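Local structure of CalS10 (Micromonospora echinospora, 6UK5) at residues 18-23 and 85-90; 67-72 and 94-99. The protein binds S-adenosylmethionine and, as an amino pentose methyltransferase of calicheamicin biosynthesis, probably passes its methyl group to an amino sugar. One frame throughout, in Å; residues are numbered along the deposited sequence.

Contact 1. Residues 18-23 and 85-90; sequences FGPEHA and APAMLA. With SAM (S-adenosylmethionine), chain D.
Phe-18 lays one face of its ring over the ribose of S-adenosylmethionine, with SAM C3' 3.5 Å above the ring plane and offset toward the rim. The ligand sits in a methyltransferase domain of the Rossmann-like class I type, and contact 1 joins the start of helix 20-32 to the start of helix 86-95, which follows the ligand-binding strand 78-83. CG of Phe-18 stands anti to the carbonyl carbon (chi1 -50°), which turns the end of the ring away from the helix backbone and toward the ligand. A broad, flat, apolar side chain suits this place because it spans both the sugar and the methyl carbon: CE1 and CZ of Phe-18 lie next to SAM CE. Phe-127 meets the same ring edge-to-face.

Met-88 fills the angle between Phe-18 and Ala-23. Its chain bends at chi2 and chi3, so CE comes obliquely to the Phe-18 ring, 3.7 Å from CD1, while SD lies against CB of Ala-23. The sulfur is 5.5 Å from the ring centroid and 64° off the ring normal, an oblique Met-aromatic contact. An unbranched, flexible thioether suits a place where the chain has to turn twice to lie between an aromatic ring and an alanine.

The three alanines keep the backbones close. CB of Ala-87 abuts the Gly-19 to Pro-20 peptide. Gly-19, the N-cap of its helix, could hardly carry a CB, which would run into CD of the following Pro-20. Ala-85 is the N-cap of the other helix; its CB lies 3.7 Å from CB of Phe-18 and also borders SAM O2', while its backbone N is hydrogen-bonded to OE2 of Glu-83, which also binds the ligand. Within 18-23, Phe-18 N donates to ND1 of His-22 over 3.0 Å, lying almost in the imidazole plane, 4° out of it.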
ATOM      1  N   PHE A  18      -3.640   9.515  16.347  1.00 62.98           N
ATOM      2  CA  PHE A  18      -5.026   9.496  16.801  1.00 62.77           C
ATOM      3  C   PHE A  18      -5.762  10.772  16.422  1.00 65.76           C
ATOM      4  O   PHE A  18      -6.715  11.176  17.092  1.00 64.03           O
ATOM      5  CB  PHE A  18      -5.086   9.238  18.307  1.00 60.96           C
ATOM      6  CG  PHE A  18      -4.262   8.057  18.726  1.00 57.62           C
ATOM      7  CD1 PHE A  18      -4.260   6.913  17.947  1.00 55.58           C
ATOM      8  CD2 PHE A  18      -3.460   8.098  19.854  1.00 55.82           C
ATOM      9  CE1 PHE A  18      -3.501   5.822  18.291  1.00 51.95           C
ATOM     10  CE2 PHE A  18      -2.686   7.003  20.207  1.00 52.55           C
ATOM     11  CZ  PHE A  18      -2.710   5.862  19.422  1.00 50.03           C
ATOM     12  N   GLY A  19      -5.321  11.404  15.338  1.00 68.09           N
ATOM     13  CA  GLY A  19      -6.052  12.483  14.725  1.00 72.95           C
ATOM     14  C   GLY A  19      -7.221  11.958  13.917  1.00 70.73           C
ATOM     15  O   GLY A  19      -7.568  10.773  13.980  1.00 69.04           O
ATOM     16  N   PRO A  20      -7.852  12.832  13.136  1.00 70.69           N
ATOM     17  CA  PRO A  20      -9.037  12.419  12.370  1.00 72.27           C
ATOM     18  C   PRO A  20      -8.708  11.445  11.250  1.00 69.01           C
ATOM     19  O   PRO A  20      -9.405  10.442  11.064  1.00 68.97           O
ATOM     20  CB  PRO A  20      -9.584  13.746  11.821  1.00 72.96           C
ATOM     21  CG  PRO A  20      -8.922  14.820  12.641  1.00 57.11           C
ATOM     22  CD  PRO A  20      -7.583  14.272  13.006  1.00 73.20           C
ATOM     23  N   GLU A  21      -7.653  11.740  10.489  1.00 68.71           N
ATOM     24  CA  GLU A  21      -7.218  10.823   9.440  1.00 67.07           C
ATOM     25  C   GLU A  21      -6.900   9.447  10.015  1.00 64.78           C
ATOM     26  O   GLU A  21      -7.358   8.422   9.496  1.00 65.09           O
ATOM     27  CB  GLU A  21      -6.003  11.404   8.715  1.00 63.04           C
ATOM     28  CG  GLU A  21      -6.359  12.346   7.580  1.00 66.04           C
ATOM     29  CD  GLU A  21      -5.157  13.104   7.041  1.00 65.87           C
ATOM     30  OE1 GLU A  21      -4.391  13.662   7.859  1.00 63.88           O
ATOM     31  OE2 GLU A  21      -4.976  13.134   5.802  1.00 58.57           O
ATOM     32  N   HIS A  22      -6.118   9.407  11.098  1.00 62.15           N
ATOM     33  CA  HIS A  22      -5.745   8.130  11.697  1.00 58.43           C
ATOM     34  C   HIS A  22      -6.974   7.357  12.159  1.00 58.32           C
ATOM     35  O   HIS A  22      -7.059   6.139  11.964  1.00 58.40           O
ATOM     36  CB  HIS A  22      -4.789   8.364  12.868  1.00 54.83           C
ATOM     37  CG  HIS A  22      -4.111   7.120  13.354  1.00 54.33           C
ATOM     38  ND1 HIS A  22      -3.578   7.010  14.620  1.00 52.41           N
ATOM     39  CD2 HIS A  22      -3.872   5.936  12.742  1.00 55.21           C
ATOM     40  CE1 HIS A  22      -3.045   5.811  14.770  1.00 55.60           C
ATOM     41  NE2 HIS A  22      -3.210   5.140  13.645  1.00 58.09           N
ATOM     42  N   ALA A  23      -7.938   8.048  12.772  1.00 62.88           N
ATOM     43  CA  ALA A  23      -9.132   7.372  13.267  1.00 67.54           C
ATOM     44  C   ALA A  23      -9.885   6.678  12.141  1.00 66.95           C
ATOM     45  O   ALA A  23     -10.467   5.605  12.344  1.00 68.44           O
ATOM     46  CB  ALA A  23     -10.045   8.378  13.973  1.00 68.57           C
ATOM     47  N   ALA A  85      -8.277  11.473  22.828  1.00 51.61           N
ATOM     48  CA  ALA A  85      -8.232  11.977  21.460  1.00 49.68           C
ATOM     49  C   ALA A  85      -9.653  12.168  20.948  1.00 53.72           C
ATOM     50  O   ALA A  85     -10.391  11.183  20.820  1.00 50.56           O
ATOM     51  CB  ALA A  85      -7.465  11.018  20.559  1.00 50.39           C
ATOM     52  N   PRO A  86     -10.079  13.396  20.636  1.00 55.92           N
ATOM     53  CA  PRO A  86     -11.479  13.590  20.224  1.00 54.78           C
ATOM     54  C   PRO A  86     -11.789  13.026  18.854  1.00 58.63           C
ATOM     55  O   PRO A  86     -12.955  12.710  18.583  1.00 59.22           O
ATOM     56  CB  PRO A  86     -11.660  15.114  20.254  1.00 49.24           C
ATOM     57  CG  PRO A  86     -10.290  15.695  20.223  1.00 47.39           C
ATOM     58  CD  PRO A  86      -9.303  14.651  20.639  1.00 49.91           C
ATOM     59  N   ALA A  87     -10.789  12.878  17.984  1.00 61.47           N
ATOM     60  CA  ALA A  87     -11.036  12.246  16.694  1.00 63.28           C
ATOM     61  C   ALA A  87     -11.450  10.793  16.871  1.00 61.97           C
ATOM     62  O   ALA A  87     -12.342  10.306  16.169  1.00 64.84           O
ATOM     63  CB  ALA A  87      -9.798  12.349  15.807  1.00 69.79           C
ATOM     64  N   MET A  88     -10.820  10.086  17.810  1.00 59.81           N
ATOM     65  CA  MET A  88     -11.215   8.704  18.049  1.00 60.67           C
ATOM     66  C   MET A  88     -12.543   8.648  18.793  1.00 58.18           C
ATOM     67  O   MET A  88     -13.397   7.808  18.491  1.00 59.86           O
ATOM     68  CB  MET A  88     -10.133   7.968  18.844  1.00 60.60           C
ATOM     69  CG  MET A  88      -8.731   8.115  18.266  1.00 60.05           C
ATOM     70  SD  MET A  88      -8.447   7.143  16.771  1.00 59.59           S
ATOM     71  CE  MET A  88      -7.684   5.651  17.389  1.00 62.21           C
ATOM     72  N   LEU A  89     -12.732   9.543  19.766  1.00 58.28           N
ATOM     73  CA  LEU A  89     -14.002   9.629  20.478  1.00 59.41           C
ATOM     74  C   LEU A  89     -15.147  10.064  19.572  1.00 62.06           C
ATOM     75  O   LEU A  89     -16.306   9.758  19.870  1.00 60.35           O
ATOM     76  CB  LEU A  89     -13.864  10.573  21.672  1.00 59.38           C
ATOM     77  CG  LEU A  89     -15.078  10.654  22.594  1.00 57.83           C
ATOM     78  CD1 LEU A  89     -15.221   9.372  23.388  1.00 59.88           C
ATOM     79  CD2 LEU A  89     -14.924  11.833  23.537  1.00 58.21           C
ATOM     80  N   ALA A  90     -14.857  10.770  18.476  1.00 63.86           N
ATOM     81  CA  ALA A  90     -15.908  11.119  17.527  1.00 63.25           C
ATOM     82  C   ALA A  90     -16.481   9.864  16.881  1.00 67.05           C
ATOM     83  O   ALA A  90     -17.678   9.578  16.992  1.00 67.32           O
ATOM     84  CB  ALA A  90     -15.359  12.076  16.467  1.00 72.43           C
TER
HETATM   85  N   SAM D 302      -9.223   0.308  23.347  1.00 62.92           N
HETATM   86  CA  SAM D 302      -8.673   0.899  22.170  1.00 65.34           C
HETATM   87  C   SAM D 302      -8.702  -0.076  20.953  1.00 62.85           C
HETATM   88  O   SAM D 302      -8.316  -1.258  21.131  1.00 57.37           O
HETATM   89  OXT SAM D 302      -9.105   0.408  19.876  1.00 61.42           O
HETATM   90  CB  SAM D 302      -7.233   1.358  22.441  1.00 62.48           C
HETATM   91  CG  SAM D 302      -6.873   2.402  21.397  1.00 62.69           C
HETATM   92  SD  SAM D 302      -5.068   2.472  21.398  1.00 57.16           S
HETATM   93  CE  SAM D 302      -4.766   3.181  19.787  1.00 68.84           C
HETATM   94  C5' SAM D 302      -4.586   3.868  22.485  1.00 60.53           C
HETATM   95  C4' SAM D 302      -5.636   4.936  22.817  1.00 59.88           C
HETATM   96  O4' SAM D 302      -5.296   5.539  24.078  1.00 64.17           O
HETATM   97  C3' SAM D 302      -5.732   6.074  21.798  1.00 61.60           C
HETATM   98  O3' SAM D 302      -6.968   6.018  21.091  1.00 59.25           O
HETATM   99  C2' SAM D 302      -5.647   7.363  22.639  1.00 62.27           C
HETATM  100  O2' SAM D 302      -6.687   8.279  22.315  1.00 59.70           O
HETATM  101  C1' SAM D 302      -5.783   6.860  24.076  1.00 66.02           C
HETATM  102  N9  SAM D 302      -5.027   7.623  25.061  1.00 66.80           N
HETATM  103  C8  SAM D 302      -3.672   7.837  25.093  1.00 66.70           C
HETATM  104  N7  SAM D 302      -3.260   8.497  26.147  1.00 64.22           N
HETATM  105  C5  SAM D 302      -4.421   8.731  26.864  1.00 63.36           C
HETATM  106  C6  SAM D 302      -4.667   9.367  28.096  1.00 61.55           C
HETATM  107  N6  SAM D 302      -3.718   9.955  28.831  1.00 62.09           N
HETATM  108  N1  SAM D 302      -5.939   9.391  28.550  1.00 59.60           N
HETATM  109  C2  SAM D 302      -6.895   8.824  27.809  1.00 60.55           C
HETATM  110  N3  SAM D 302      -6.787   8.208  26.630  1.00 61.54           N
HETATM  111  C4  SAM D 302      -5.519   8.195  26.211  1.00 63.87           C

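Contact 2. Residues 67-72 and 94-99; sequences AHLETF and HRLPGV. With SAM (S-adenosylmethionine), chain D.
The guanidinium of Arg-95 has CA of Ala-67 over one face, 3.9 Å above its plane and offset toward the rim, while OE1 of Glu-70 comes to its edge near the plane. NH1 makes the salt bridge there, 3.2 Å from OE1 of Glu-70. The two side chains cross at about a right angle, and their planes are turned 47° apart, so the carboxylate meets the guanidinium askew, not as a coplanar pair. CG of Glu-70 is anti to its backbone N (chi1 -177°) and the chain runs on extended, which carries the acid across to the arginine. The other terminal nitrogen, NH2, is in a salt bridge with OE1 of Glu-27 in helix 20-32; a long side chain with two terminal nitrogens suits a position that must serve two acids. With an alanine here, Glu-70 and Glu-27 would probably both lose this positive partner, and CA of Ala-67 the flat group that lies against it.

In this Rossmann-like methyltransferase domain, helix 67-73 follows the glycine-rich turn after strand 57-61, and Arg-95 ends helix 86-95 beside it. Next to the charged pair the joint turns apolar. Leu-96, where the chain leaves helical geometry and a type I beta turn begins, sends CD1 to within 3.6 Å of CB of Leu-69 and CD2 to 3.9 Å from CA of Glu-70. Its branched end suits the place, since one methyl serves each neighbour. Elsewhere on helix 67-73, ND1 of His-68 is 3.5 Å from SAM O, which lies obliquely to the ring, while SAM N is near the ring plane at its edge; NE2 of His-68 is hydrogen-bonded to OE1 of Glu-40.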
ATOM      1  N   ALA A  67     -14.205   0.152  19.548  1.00 61.92           N
ATOM      2  CA  ALA A  67     -14.394  -1.162  18.941  1.00 61.58           C
ATOM      3  C   ALA A  67     -14.653  -2.227  20.001  1.00 64.92           C
ATOM      4  O   ALA A  67     -15.575  -3.041  19.867  1.00 67.77           O
ATOM      5  CB  ALA A  67     -13.169  -1.522  18.100  1.00 58.91           C
ATOM      6  N   HIS A  68     -13.846  -2.244  21.064  1.00 63.62           N
ATOM      7  CA  HIS A  68     -14.122  -3.144  22.179  1.00 62.11           C
ATOM      8  C   HIS A  68     -15.497  -2.865  22.770  1.00 68.69           C
ATOM      9  O   HIS A  68     -16.288  -3.788  23.003  1.00 68.30           O
ATOM     10  CB  HIS A  68     -13.039  -3.010  23.254  1.00 58.22           C
ATOM     11  CG  HIS A  68     -11.786  -3.773  22.953  1.00 56.51           C
ATOM     12  ND1 HIS A  68     -10.538  -3.187  22.950  1.00 58.74           N
ATOM     13  CD2 HIS A  68     -11.585  -5.085  22.681  1.00 55.68           C
ATOM     14  CE1 HIS A  68      -9.626  -4.099  22.663  1.00 58.71           C
ATOM     15  NE2 HIS A  68     -10.235  -5.259  22.497  1.00 55.49           N
ATOM     16  N   LEU A  69     -15.797  -1.589  23.022  1.00 70.78           N
ATOM     17  CA  LEU A  69     -17.059  -1.235  23.660  1.00 72.93           C
ATOM     18  C   LEU A  69     -18.260  -1.737  22.871  1.00 70.57           C
ATOM     19  O   LEU A  69     -19.290  -2.081  23.463  1.00 58.42           O
ATOM     20  CB  LEU A  69     -17.151   0.282  23.825  1.00 73.73           C
ATOM     21  CG  LEU A  69     -16.399   0.876  25.011  1.00 72.05           C
ATOM     22  CD1 LEU A  69     -16.225   2.373  24.837  1.00 64.85           C
ATOM     23  CD2 LEU A  69     -17.133   0.562  26.288  1.00 76.12           C
ATOM     24  N   GLU A  70     -18.152  -1.786  21.542  1.00 70.64           N
ATOM     25  CA  GLU A  70     -19.261  -2.278  20.733  1.00 71.22           C
ATOM     26  C   GLU A  70     -19.707  -3.665  21.178  1.00 72.76           C
ATOM     27  O   GLU A  70     -20.909  -3.935  21.283  1.00 71.00           O
ATOM     28  CB  GLU A  70     -18.862  -2.305  19.257  1.00 66.90           C
ATOM     29  CG  GLU A  70     -19.993  -2.732  18.334  1.00 60.37           C
ATOM     30  CD  GLU A  70     -19.725  -2.403  16.882  1.00 60.95           C
ATOM     31  OE1 GLU A  70     -19.082  -3.222  16.199  1.00 64.01           O
ATOM     32  OE2 GLU A  70     -20.154  -1.322  16.426  1.00 65.13           O
ATOM     33  N   THR A  71     -18.754  -4.558  21.450  1.00 74.84           N
ATOM     34  CA  THR A  71     -19.110  -5.903  21.883  1.00 76.03           C
ATOM     35  C   THR A  71     -19.413  -5.954  23.377  1.00 72.61           C
ATOM     36  O   THR A  71     -20.224  -6.780  23.808  1.00 72.59           O
ATOM     37  CB  THR A  71     -17.995  -6.884  21.524  1.00 76.76           C
ATOM     38  OG1 THR A  71     -17.838  -6.926  20.100  1.00 75.81           O
ATOM     39  CG2 THR A  71     -18.337  -8.283  22.016  1.00 74.92           C
ATOM     40  N   PHE A  72     -18.770  -5.102  24.180  1.00 72.92           N
ATOM     41  CA  PHE A  72     -19.090  -5.064  25.604  1.00 73.83           C
ATOM     42  C   PHE A  72     -20.551  -4.693  25.828  1.00 70.61           C
ATOM     43  O   PHE A  72     -21.194  -5.199  26.757  1.00 66.79           O
ATOM     44  CB  PHE A  72     -18.175  -4.074  26.331  1.00 73.76           C
ATOM     45  CG  PHE A  72     -16.805  -4.619  26.649  1.00 71.78           C
ATOM     46  CD1 PHE A  72     -15.669  -3.873  26.380  1.00 72.07           C
ATOM     47  CD2 PHE A  72     -16.654  -5.869  27.233  1.00 71.31           C
ATOM     48  CE1 PHE A  72     -14.410  -4.367  26.676  1.00 63.91           C
ATOM     49  CE2 PHE A  72     -15.399  -6.368  27.530  1.00 70.44           C
ATOM     50  CZ  PHE A  72     -14.276  -5.615  27.252  1.00 63.48           C
ATOM     51  N   HIS A  94     -20.127   7.879  16.986  1.00 69.99           N
ATOM     52  CA  HIS A  94     -20.769   7.465  15.744  1.00 71.28           C
ATOM     53  C   HIS A  94     -21.166   5.994  15.807  1.00 70.85           C
ATOM     54  O   HIS A  94     -22.320   5.635  15.548  1.00 72.46           O
ATOM     55  CB  HIS A  94     -19.819   7.731  14.575  1.00 72.45           C
ATOM     56  CG  HIS A  94     -20.490   7.780  13.239  1.00 86.94           C
ATOM     57  ND1 HIS A  94     -21.623   7.052  12.941  1.00 84.47           N
ATOM     58  CD2 HIS A  94     -20.192   8.486  12.123  1.00 84.56           C
ATOM     59  CE1 HIS A  94     -21.986   7.301  11.695  1.00 81.96           C
ATOM     60  NE2 HIS A  94     -21.136   8.168  11.178  1.00 84.13           N
ATOM     61  N   ARG A  95     -20.213   5.125  16.155  1.00 70.48           N
ATOM     62  CA  ARG A  95     -20.480   3.693  16.230  1.00 71.11           C
ATOM     63  C   ARG A  95     -21.379   3.323  17.403  1.00 71.75           C
ATOM     64  O   ARG A  95     -22.037   2.278  17.351  1.00 72.86           O
ATOM     65  CB  ARG A  95     -19.137   2.951  16.326  1.00 75.71           C
ATOM     66  CG  ARG A  95     -19.132   1.629  17.098  1.00 70.29           C
ATOM     67  CD  ARG A  95     -17.732   1.312  17.608  1.00 68.57           C
ATOM     68  NE  ARG A  95     -16.745   1.355  16.536  1.00 67.64           N
ATOM     69  CZ  ARG A  95     -16.406   0.313  15.785  1.00 63.41           C
ATOM     70  NH1 ARG A  95     -16.964  -0.875  15.980  1.00 60.60           N
ATOM     71  NH2 ARG A  95     -15.499   0.460  14.833  1.00 72.11           N
ATOM     72  N   LEU A  96     -21.423   4.142  18.453  1.00 70.27           N
ATOM     73  CA  LEU A  96     -22.173   3.842  19.675  1.00 71.39           C
ATOM     74  C   LEU A  96     -23.119   4.995  19.980  1.00 75.84           C
ATOM     75  O   LEU A  96     -22.833   5.839  20.841  1.00 74.55           O
ATOM     76  CB  LEU A  96     -21.222   3.567  20.842  1.00 71.66           C
ATOM     77  CG  LEU A  96     -20.374   2.303  20.688  1.00 70.65           C
ATOM     78  CD1 LEU A  96     -19.268   2.231  21.721  1.00 68.78           C
ATOM     79  CD2 LEU A  96     -21.268   1.077  20.810  1.00 72.30           C
ATOM     80  N   PRO A  97     -24.261   5.067  19.286  1.00 78.93           N
ATOM     81  CA  PRO A  97     -25.185   6.192  19.496  1.00 82.94           C
ATOM     82  C   PRO A  97     -25.560   6.448  20.950  1.00 89.08           C
ATOM     83  O   PRO A  97     -25.308   7.541  21.471  1.00 89.85           O
ATOM     84  CB  PRO A  97     -26.422   5.797  18.665  1.00 90.90           C
ATOM     85  CG  PRO A  97     -26.153   4.408  18.128  1.00 83.40           C
ATOM     86  CD  PRO A  97     -24.675   4.217  18.157  1.00 80.72           C
ATOM     87  N   GLY A  98     -26.156   5.460  21.615  1.00 78.16           N
ATOM     88  CA  GLY A  98     -26.736   5.681  22.928  1.00 79.61           C
ATOM     89  C   GLY A  98     -25.850   5.381  24.119  1.00 75.84           C
ATOM     90  O   GLY A  98     -26.348   4.966  25.171  1.00 74.95           O
ATOM     91  N   VAL A  99     -24.544   5.592  23.984  1.00 75.69           N
ATOM     92  CA  VAL A  99     -23.567   5.187  24.990  1.00 72.05           C
ATOM     93  C   VAL A  99     -22.902   6.449  25.516  1.00 68.11           C
ATOM     94  O   VAL A  99     -22.333   7.224  24.738  1.00 66.22           O
ATOM     95  CB  VAL A  99     -22.527   4.213  24.415  1.00 75.09           C
ATOM     96  CG1 VAL A  99     -21.560   3.754  25.500  1.00 69.48           C
ATOM     97  CG2 VAL A  99     -23.224   3.033  23.765  1.00 75.92           C
TER
HETATM   98  N   SAM D 302      -9.223   0.308  23.347  1.00 62.92           N
HETATM   99  CA  SAM D 302      -8.673   0.899  22.170  1.00 65.34           C
HETATM  100  C   SAM D 302      -8.702  -0.076  20.953  1.00 62.85           C
HETATM  101  O   SAM D 302      -8.316  -1.258  21.131  1.00 57.37           O
HETATM  102  OXT SAM D 302      -9.105   0.408  19.876  1.00 61.42           O
HETATM  103  CB  SAM D 302      -7.233   1.358  22.441  1.00 62.48           C
HETATM  104  CG  SAM D 302      -6.873   2.402  21.397  1.00 62.69           C
HETATM  105  SD  SAM D 302      -5.068   2.472  21.398  1.00 57.16           S
HETATM  106  CE  SAM D 302      -4.766   3.181  19.787  1.00 68.84           C
HETATM  107  C5' SAM D 302      -4.586   3.868  22.485  1.00 60.53           C
HETATM  108  C4' SAM D 302      -5.636   4.936  22.817  1.00 59.88           C
HETATM  109  O4' SAM D 302      -5.296   5.539  24.078  1.00 64.17           O
HETATM  110  C3' SAM D 302      -5.732   6.074  21.798  1.00 61.60           C
HETATM  111  O3' SAM D 302      -6.968   6.018  21.091  1.00 59.25           O
HETATM  112  C2' SAM D 302      -5.647   7.363  22.639  1.00 62.27           C
HETATM  113  O2' SAM D 302      -6.687   8.279  22.315  1.00 59.70           O
HETATM  114  C1' SAM D 302      -5.783   6.860  24.076  1.00 66.02           C
HETATM  115  N9  SAM D 302      -5.027   7.623  25.061  1.00 66.80           N
HETATM  116  C8  SAM D 302      -3.672   7.837  25.093  1.00 66.70           C
HETATM  117  N7  SAM D 302      -3.260   8.497  26.147  1.00 64.22           N
HETATM  118  C5  SAM D 302      -4.421   8.731  26.864  1.00 63.36           C
HETATM  119  C6  SAM D 302      -4.667   9.367  28.096  1.00 61.55           C
HETATM  120  N6  SAM D 302      -3.718   9.955  28.831  1.00 62.09           N
HETATM  121  N1  SAM D 302      -5.939   9.391  28.550  1.00 59.60           N
HETATM  122  C2  SAM D 302      -6.895   8.824  27.809  1.00 60.55           C
HETATM  123  N3  SAM D 302      -6.787   8.208  26.630  1.00 61.54           N
HETATM  124  C4  SAM D 302      -5.519   8.195  26.211  1.00 63.87           C

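Both contacts use helix 86-95, contact 1 at its beginning and contact 2 at its end, with centres about 15 Å apart; their segments alternate along the chain. Both reach S-adenosylmethionine, but at different parts: 18-23 with 85-90 borders the ribose and the methyl carbon, whereas 67-72 comes near the amino acid end. Contact 1 is partly buried and without charged or hydrogen-bonded pairs between its segments; the side chains that meet are apolar. Contact 2 is more buried, yet combines a leucine pair with a salt bridge whose acid is exposed. Helix 20-32 ties the two together: its first turn and the loop leading into it form one side of contact 1, and its Glu-27 is a second acid for Arg-95.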